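PDB 3VX6: E1 from Kluyveromyces marxianus, which activates the ubiquitin-like proteins Atg8 and Atg12 as an E1-like enzyme, so that both can be conjugated in autophagy and cytoplasm-to-vacuole transport. Local coordinates for residues Glu197-Pro211 with Thr232-Glu244. Sequence-based numbering, arbitrary orientation.
Sequences EKVVFKDFSHLKDIP and TICFLRSDESSFE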
loop_
_atom_site.group_PDB
_atom_site.type_symbol
_atom_site.label_atom_id
_atom_site.label_comp_id
_atom_site.label_asym_id
_atom_site.label_seq_id
_atom_site.Cartn_x
_atom_site.Cartn_y
_atom_site.Cartn_z
ATOM N N GLU A 197 11.314 -3.417 19.637
ATOM C CA GLU A 197 12.375 -4.311 19.192
ATOM C C GLU A 197 12.223 -4.510 17.709
ATOM O O GLU A 197 13.199 -4.770 16.999
ATOM C CB GLU A 197 12.273 -5.692 19.852
ATOM C CG GLU A 197 12.468 -5.715 21.338
ATOM C CD GLU A 197 11.190 -5.463 22.095
ATOM O OE1 GLU A 197 10.254 -6.290 21.962
ATOM O OE2 GLU A 197 11.130 -4.439 22.819
ATOM N N LYS A 198 10.978 -4.405 17.252
ATOM C CA LYS A 198 10.682 -4.597 15.853
ATOM C C LYS A 198 9.286 -4.197 15.455
ATOM O O LYS A 198 8.458 -3.842 16.287
ATOM C CB LYS A 198 10.915 -6.056 15.477
ATOM C CG LYS A 198 10.266 -7.060 16.387
ATOM C CD LYS A 198 10.955 -8.399 16.215
ATOM C CE LYS A 198 10.300 -9.490 17.049
ATOM N NZ LYS A 198 11.124 -10.731 17.034
ATOM N N VAL A 199 9.059 -4.255 14.150
ATOM C CA VAL A 199 7.796 -3.925 13.523
ATOM C C VAL A 199 7.246 -5.168 12.852
ATOM O O VAL A 199 7.968 -5.865 12.152
ATOM C CB VAL A 199 8.000 -2.840 12.458
ATOM C CG1 VAL A 199 6.743 -2.703 11.581
ATOM C CG2 VAL A 199 8.341 -1.530 13.143
ATOM N N VAL A 200 5.968 -5.451 13.073
ATOM C CA VAL A 200 5.333 -6.614 12.464
ATOM C C VAL A 200 4.411 -6.112 11.358
ATOM O O VAL A 200 3.602 -5.206 11.560
ATOM C CB VAL A 200 4.564 -7.453 13.516
ATOM C CG1 VAL A 200 5.539 -7.982 14.535
ATOM C CG2 VAL A 200 3.525 -6.615 14.217
ATOM N N PHE A 201 4.555 -6.702 10.180
ATOM C CA PHE A 201 3.802 -6.288 9.010
ATOM C C PHE A 201 3.111 -7.454 8.304
ATOM O O PHE A 201 3.738 -8.469 7.998
ATOM C CB PHE A 201 4.781 -5.580 8.060
ATOM C CG PHE A 201 4.231 -5.270 6.695
ATOM C CD1 PHE A 201 5.017 -5.481 5.563
ATOM C CD2 PHE A 201 2.965 -4.732 6.531
ATOM C CE1 PHE A 201 4.553 -5.165 4.305
ATOM C CE2 PHE A 201 2.491 -4.411 5.268
ATOM C CZ PHE A 201 3.281 -4.626 4.159
ATOM N N LYS A 202 1.806 -7.319 8.081
ATOM C CA LYS A 202 1.068 -8.340 7.355
ATOM C C LYS A 202 1.378 -7.974 5.913
ATOM O O LYS A 202 0.710 -7.154 5.284
ATOM C CB LYS A 202 -0.424 -8.253 7.665
ATOM C CG LYS A 202 -0.767 -8.958 8.972
ATOM C CD LYS A 202 -1.898 -8.293 9.758
ATOM C CE LYS A 202 -2.178 -9.085 11.025
ATOM N NZ LYS A 202 -3.314 -8.549 11.814
ATOM N N ASP A 203 2.451 -8.577 5.423
ATOM C CA ASP A 203 2.968 -8.353 4.086
ATOM C C ASP A 203 1.955 -8.453 2.942
ATOM O O ASP A 203 1.054 -9.296 2.952
ATOM C CB ASP A 203 4.114 -9.327 3.859
ATOM C CG ASP A 203 5.103 -8.835 2.840
ATOM O OD1 ASP A 203 6.084 -9.564 2.602
ATOM O OD2 ASP A 203 4.911 -7.735 2.278
ATOM N N PHE A 204 2.113 -7.575 1.957
ATOM C CA PHE A 204 1.246 -7.566 0.789
ATOM C C PHE A 204 1.862 -8.419 -0.281
ATOM O O PHE A 204 1.459 -8.390 -1.433
ATOM C CB PHE A 204 1.062 -6.152 0.259
ATOM C CG PHE A 204 0.240 -5.288 1.147
ATOM C CD1 PHE A 204 -0.398 -5.825 2.256
ATOM C CD2 PHE A 204 0.097 -3.943 0.875
ATOM C CE1 PHE A 204 -1.168 -5.032 3.082
ATOM C CE2 PHE A 204 -0.670 -3.138 1.688
ATOM C CZ PHE A 204 -1.306 -3.681 2.799
ATOM N N SER A 205 2.875 -9.173 0.095
ATOM C CA SER A 205 3.492 -10.040 -0.874
ATOM C C SER A 205 3.569 -11.403 -0.230
ATOM O O SER A 205 3.768 -11.509 0.976
ATOM C CB SER A 205 4.891 -9.538 -1.242
ATOM O OG SER A 205 5.493 -10.374 -2.221
ATOM N N HIS A 206 3.360 -12.434 -1.038
ATOM C CA HIS A 206 3.451 -13.812 -0.589
ATOM C C HIS A 206 4.661 -14.377 -1.300
ATOM O O HIS A 206 4.930 -15.580 -1.226
ATOM C CB HIS A 206 2.222 -14.621 -0.985
ATOM C CG HIS A 206 1.105 -14.543 0.002
ATOM N ND1 HIS A 206 -0.077 -15.233 -0.162
ATOM C CD2 HIS A 206 0.976 -13.837 1.149
ATOM C CE1 HIS A 206 -0.888 -14.949 0.841
ATOM N NE2 HIS A 206 -0.273 -14.104 1.651
ATOM N N LEU A 207 5.370 -13.503 -2.012
ATOM C CA LEU A 207 6.583 -13.893 -2.713
ATOM C C LEU A 207 7.609 -14.270 -1.655
ATOM O O LEU A 207 7.739 -13.589 -0.640
ATOM C CB LEU A 207 7.109 -12.743 -3.571
ATOM C CG LEU A 207 6.374 -12.536 -4.896
ATOM C CD1 LEU A 207 7.028 -11.410 -5.662
ATOM C CD2 LEU A 207 6.408 -13.825 -5.726
ATOM N N LYS A 208 8.320 -15.367 -1.878
ATOM C CA LYS A 208 9.311 -15.807 -0.911
ATOM C C LYS A 208 10.340 -14.714 -0.625
ATOM O O LYS A 208 11.088 -14.291 -1.508
ATOM C CB LYS A 208 10.005 -17.075 -1.405
ATOM N N ASP A 209 10.337 -14.257 0.625
ATOM C CA ASP A 209 11.249 -13.248 1.144
ATOM C C ASP A 209 11.297 -11.917 0.436
ATOM O O ASP A 209 12.188 -11.099 0.678
ATOM C CB ASP A 209 12.656 -13.824 1.250
ATOM C CG ASP A 209 12.732 -14.950 2.252
ATOM O OD1 ASP A 209 12.006 -14.885 3.274
ATOM O OD2 ASP A 209 13.514 -15.894 2.017
ATOM N N ILE A 210 10.349 -11.686 -0.451
ATOM C CA ILE A 210 10.326 -10.405 -1.121
ATOM C C ILE A 210 9.095 -9.729 -0.571
ATOM O O ILE A 210 7.966 -10.138 -0.838
ATOM C CB ILE A 210 10.253 -10.543 -2.654
ATOM C CG1 ILE A 210 11.511 -11.252 -3.159
ATOM C CG2 ILE A 210 10.148 -9.160 -3.299
ATOM C CD1 ILE A 210 11.606 -11.313 -4.657
ATOM N N PRO A 211 9.304 -8.713 0.268
ATOM C CA PRO A 211 8.183 -7.999 0.851
ATOM C C PRO A 211 7.669 -7.020 -0.191
ATOM O O PRO A 211 8.382 -6.677 -1.139
ATOM C CB PRO A 211 8.820 -7.308 2.052
ATOM C CG PRO A 211 10.143 -6.924 1.514
ATOM C CD PRO A 211 10.582 -8.170 0.760
ATOM N N THR A 232 14.257 -4.139 12.358
ATOM C CA THR A 232 13.730 -5.484 12.216
ATOM C C THR A 232 12.253 -5.465 11.906
ATOM O O THR A 232 11.488 -4.786 12.573
ATOM C CB THR A 232 13.954 -6.297 13.489
ATOM O OG1 THR A 232 15.362 -6.495 13.684
ATOM C CG2 THR A 232 13.249 -7.637 13.380
ATOM N N ILE A 233 11.851 -6.226 10.897
ATOM C CA ILE A 233 10.452 -6.272 10.511
ATOM C C ILE A 233 9.957 -7.688 10.301
ATOM O O ILE A 233 10.554 -8.456 9.547
ATOM C CB ILE A 233 10.217 -5.494 9.214
ATOM C CG1 ILE A 233 10.635 -4.034 9.407
ATOM C CG2 ILE A 233 8.757 -5.621 8.797
ATOM C CD1 ILE A 233 10.648 -3.231 8.134
ATOM N N CYS A 234 8.865 -8.030 10.976
ATOM C CA CYS A 234 8.258 -9.352 10.837
ATOM C C CYS A 234 7.241 -9.292 9.704
ATOM O O CYS A 234 6.310 -8.495 9.741
ATOM C CB CYS A 234 7.547 -9.755 12.130
ATOM S SG CYS A 234 8.636 -9.940 13.530
ATOM N N PHE A 235 7.422 -10.131 8.698
ATOM C CA PHE A 235 6.514 -10.156 7.561
ATOM C C PHE A 235 5.601 -11.360 7.663
ATOM O O PHE A 235 5.993 -12.479 7.342
ATOM C CB PHE A 235 7.322 -10.187 6.266
ATOM C CG PHE A 235 8.168 -8.956 6.061
ATOM C CD1 PHE A 235 7.579 -7.737 5.729
ATOM C CD2 PHE A 235 9.551 -9.003 6.236
ATOM C CE1 PHE A 235 8.355 -6.583 5.573
ATOM C CE2 PHE A 235 10.335 -7.851 6.081
ATOM C CZ PHE A 235 9.735 -6.641 5.751
ATOM N N LEU A 236 4.382 -11.133 8.127
ATOM C CA LEU A 236 3.439 -12.227 8.277
ATOM C C LEU A 236 2.639 -12.518 7.021
ATOM O O LEU A 236 2.146 -11.614 6.345
ATOM C CB LEU A 236 2.496 -11.963 9.450
ATOM C CG LEU A 236 3.216 -12.012 10.796
ATOM C CD1 LEU A 236 4.004 -10.724 10.994
ATOM C CD2 LEU A 236 2.209 -12.195 11.916
ATOM N N ARG A 237 2.525 -13.805 6.721
ATOM C CA ARG A 237 1.791 -14.283 5.558
ATOM C C ARG A 237 0.945 -15.500 5.937
ATOM O O ARG A 237 1.393 -16.390 6.668
ATOM C CB ARG A 237 2.762 -14.682 4.434
ATOM C CG ARG A 237 3.341 -13.543 3.587
ATOM C CD ARG A 237 4.675 -13.024 4.115
ATOM N NE ARG A 237 5.330 -12.129 3.162
ATOM C CZ ARG A 237 6.028 -12.531 2.102
ATOM N NH1 ARG A 237 6.171 -13.823 1.848
ATOM N NH2 ARG A 237 6.582 -11.640 1.293
ATOM N N SER A 238 -0.284 -15.550 5.450
ATOM C CA SER A 238 -1.125 -16.702 5.743
ATOM C C SER A 238 -0.560 -17.838 4.882
ATOM O O SER A 238 -0.896 -19.003 5.034
ATOM C CB SER A 238 -2.577 -16.390 5.368
ATOM O OG SER A 238 -2.665 -15.935 4.030
ATOM N N ASP A 239 0.350 -17.446 4.002
ATOM C CA ASP A 239 1.027 -18.303 3.037
ATOM C C ASP A 239 2.013 -19.361 3.571
ATOM O O ASP A 239 2.353 -20.300 2.849
ATOM C CB ASP A 239 1.783 -17.390 2.069
ATOM C CG ASP A 239 2.155 -18.079 0.785
ATOM O OD1 ASP A 239 3.224 -17.752 0.217
ATOM O OD2 ASP A 239 1.369 -18.936 0.333
ATOM N N GLU A 240 2.468 -19.211 4.815
ATOM C CA GLU A 240 3.481 -20.103 5.402
ATOM C C GLU A 240 4.811 -19.430 5.076
ATOM O O GLU A 240 5.873 -19.845 5.539
ATOM C CB GLU A 240 3.495 -21.499 4.762
ATOM C CG GLU A 240 2.236 -22.304 4.949
ATOM C CD GLU A 240 1.824 -22.380 6.399
ATOM O OE1 GLU A 240 2.623 -22.901 7.208
ATOM O OE2 GLU A 240 0.707 -21.912 6.723
ATOM N N SER A 241 4.727 -18.388 4.255
ATOM C CA SER A 241 5.891 -17.627 3.824
ATOM C C SER A 241 6.280 -16.516 4.797
ATOM O O SER A 241 7.234 -15.779 4.533
ATOM C CB SER A 241 5.624 -17.002 2.455
ATOM O OG SER A 241 4.623 -16.001 2.549
ATOM N N SER A 242 5.549 -16.383 5.904
ATOM C CA SER A 242 5.851 -15.345 6.897
ATOM C C SER A 242 7.282 -15.438 7.428
ATOM O O SER A 242 7.739 -16.506 7.852
ATOM C CB SER A 242 4.855 -15.402 8.061
ATOM O OG SER A 242 4.170 -16.646 8.085
ATOM N N PHE A 243 7.990 -14.312 7.389
ATOM C CA PHE A 243 9.371 -14.255 7.857
ATOM C C PHE A 243 9.685 -12.918 8.518
ATOM O O PHE A 243 9.082 -11.902 8.195
ATOM C CB PHE A 243 10.333 -14.436 6.687
ATOM C CG PHE A 243 10.357 -13.264 5.732
ATOM C CD1 PHE A 243 9.273 -13.005 4.894
ATOM C CD2 PHE A 243 11.462 -12.412 5.683
ATOM C CE1 PHE A 243 9.291 -11.917 4.028
ATOM C CE2 PHE A 243 11.490 -11.322 4.820
ATOM C CZ PHE A 243 10.404 -11.072 3.990
ATOM N N GLU A 244 10.634 -12.923 9.445
ATOM C CA GLU A 244 11.044 -11.696 10.114
ATOM C C GLU A 244 12.368 -11.296 9.479
ATOM O O GLU A 244 13.170 -12.155 9.120
ATOM C CB GLU A 244 11.254 -11.934 11.610
ATOM C CG GLU A 244 11.787 -10.714 12.344
ATOM C CD GLU A 244 11.986 -10.955 13.833
ATOM O OE1 GLU A 244 10.995 -11.275 14.524
ATOM O OE2 GLU A 244 13.134 -10.814 14.314
HETATM O O HOH W 1 9.083 -15.557 2.503
#
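V199 and F201 zip strand 198-202 to strand 232-236 in parallel register, the short axes crossing at -22°. V199 N donates to T232 O and C234 N to V199 O; F201 N then meets C234 O, and L236 N donates to F201 O. The helix 215-225 links the two strands as a beta-alpha-beta crossover, and its I218 packs on F201 and I233. On that face the rings of F201 and F235 touch rim to rim, CD1 to CD1 at 3.4 Å, with planes 76° apart, while P211 CB sits 3.9 Å from the F235 ring centroid, over one face.

Further along, R237 reaches into residues 203-211. Its chain bends at chi2 (92°) and turns the guanidinium into that loop, where NE (2.7 Å) and NH2 (2.5 Å) both grip D203 OD1 from one side of the carboxylate plane. NH1 and NH2 converge end-on upon L207 O, each at 3.0 Å, and S241 OG takes a further bond from NH1. F243 CE1 lies over the guanidinium face opposite H206 CA. Nearby, D239 CB stands 3.6 Å above the centroid of the H206 ring. A leucine in place of R237 would probably leave buried D203 without its counter-charge and take two donors from L207 O. One buried arginine thus joins residues 203-211 to 237-241 through a salt bridge and bonds to a backbone carbonyl and a serine hydroxyl.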